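Local coordinates for protein GCN5-related N-acetyltransferase (Brucella abortus, PDB 7N1L) that probably transfers an acetyl group from acetyl-CoA, as GNAT-family enzymes do, possibly to the N-terminal alanine of a ribosomal protein, at residues Ala42-Ser47 and Val86-Phe91. Residues are numbered along the deposited sequence; the frame is centred on the assembly and turned at random.
Sequences APLLAS and VGFVIF
The ring of F88 meets the helix with its edge: the backbone O of L44 lies close to the ring plane, 3.8 Å from CE2, a van der Waals approach and not a hydrogen bond. The ring of F41, just before 42-47, meets that of F88 edge-to-face. The neighbouring edge atom of F88, CD2, touches L44 CD2 at 3.9 Å, the two side chains running antiparallel past one another, while L45 comes at F88 nearly perpendicular and brings CD1 to 4.0 Å from CZ. A chi1 of 70°, which tucks CG over the backbone with N on one flank and C on the other, projects F88 from the strand to the helix backbone between these two leucines. L44 also packs on the strand backbone at the V86-G87 peptide, its CD2 lying 3.4 Å from G87 N. L45 holds CG anti to its N (chi1 -179°), which carries CD1 along the strand to within 4.4 Å of I90 CD1. No hydrogen bond links the segments; the interface is buried and held by apolar contacts. The axes of 42-47 and 86-91 approach to 9.0 Å and cross at 74°. V86 and G87 share A79 as their partner on strand 74-81, a classic beta bulge beside the L44 contact. Helix 38-52 thus packs on strand 84-96 of the mixed central sheet, the helix-on-sheet layering of the GNAT fold.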
# COMPACT_ATOMS: atom_id res chain seq x y z
N ALA A 42 4.25 8.97 19.99
CA ALA A 42 3.10 8.25 20.54
C ALA A 42 1.85 9.10 20.70
O ALA A 42 0.78 8.65 20.25
CB ALA A 42 3.49 7.59 21.87
N PRO A 43 1.87 10.28 21.36
CA PRO A 43 0.62 11.03 21.51
C PRO A 43 0.10 11.61 20.21
O PRO A 43 -1.12 11.67 20.02
CB PRO A 43 0.97 12.14 22.53
CG PRO A 43 2.45 12.31 22.42
CD PRO A 43 2.98 10.91 22.10
N LEU A 44 1.00 11.99 19.30
CA LEU A 44 0.57 12.51 18.01
C LEU A 44 -0.18 11.43 17.24
O LEU A 44 -1.24 11.70 16.63
CB LEU A 44 1.79 12.99 17.24
CG LEU A 44 1.60 14.19 16.33
CD1 LEU A 44 1.06 15.39 17.14
CD2 LEU A 44 2.92 14.53 15.66
N LEU A 45 0.35 10.21 17.25
CA LEU A 45 -0.33 9.09 16.63
C LEU A 45 -1.63 8.79 17.37
O LEU A 45 -2.64 8.45 16.75
CB LEU A 45 0.60 7.87 16.62
CG LEU A 45 0.08 6.56 15.99
CD1 LEU A 45 -0.18 6.71 14.49
CD2 LEU A 45 1.05 5.38 16.24
N ALA A 46 -1.63 8.92 18.70
CA ALA A 46 -2.86 8.63 19.43
C ALA A 46 -3.97 9.62 19.07
O ALA A 46 -5.14 9.24 19.00
CB ALA A 46 -2.60 8.63 20.93
N SER A 47 -3.64 10.90 18.87
CA SER A 47 -4.67 11.85 18.47
C SER A 47 -5.23 11.51 17.09
O SER A 47 -6.45 11.56 16.88
CB SER A 47 -4.11 13.28 18.46
OG SER A 47 -3.69 13.69 19.74
N VAL A 86 4.89 18.21 15.86
CA VAL A 86 3.52 18.70 15.65
C VAL A 86 2.85 18.18 14.38
O VAL A 86 1.77 18.66 14.03
CB VAL A 86 3.46 20.24 15.67
CG1 VAL A 86 3.95 20.78 17.00
CG2 VAL A 86 4.24 20.82 14.50
N GLY A 87 3.50 17.26 13.66
CA GLY A 87 2.92 16.63 12.47
C GLY A 87 3.66 15.35 12.08
O GLY A 87 4.75 15.08 12.57
N PHE A 88 3.01 14.52 11.25
CA PHE A 88 3.70 13.36 10.70
C PHE A 88 3.04 12.91 9.41
O PHE A 88 1.89 13.25 9.12
CB PHE A 88 3.77 12.18 11.69
CG PHE A 88 2.44 11.50 11.95
CD1 PHE A 88 1.97 10.48 11.12
CD2 PHE A 88 1.69 11.83 13.07
CE1 PHE A 88 0.78 9.84 11.39
CE2 PHE A 88 0.50 11.19 13.34
CZ PHE A 88 0.05 10.18 12.50
N VAL A 89 3.79 12.15 8.61
CA VAL A 89 3.23 11.41 7.49
C VAL A 89 3.89 10.04 7.47
O VAL A 89 5.12 9.94 7.59
CB VAL A 89 3.38 12.14 6.13
CG1 VAL A 89 4.83 12.40 5.78
CG2 VAL A 89 2.72 11.34 5.03
N ILE A 90 3.07 8.99 7.35
CA ILE A 90 3.52 7.60 7.27
C ILE A 90 3.47 7.16 5.81
O ILE A 90 2.44 7.33 5.14
CB ILE A 90 2.63 6.69 8.13
CG1 ILE A 90 2.70 7.10 9.61
CG2 ILE A 90 3.03 5.22 7.97
CD1 ILE A 90 1.63 6.44 10.49
N PHE A 91 4.57 6.59 5.31
CA PHE A 91 4.64 6.21 3.91
C PHE A 91 5.37 4.89 3.73
O PHE A 91 6.20 4.50 4.55
CB PHE A 91 5.35 7.28 3.07
CG PHE A 91 6.80 7.46 3.39
CD1 PHE A 91 7.19 8.25 4.47
CD2 PHE A 91 7.78 6.92 2.58
CE1 PHE A 91 8.55 8.47 4.75
CE2 PHE A 91 9.13 7.12 2.85
CZ PHE A 91 9.51 7.89 3.94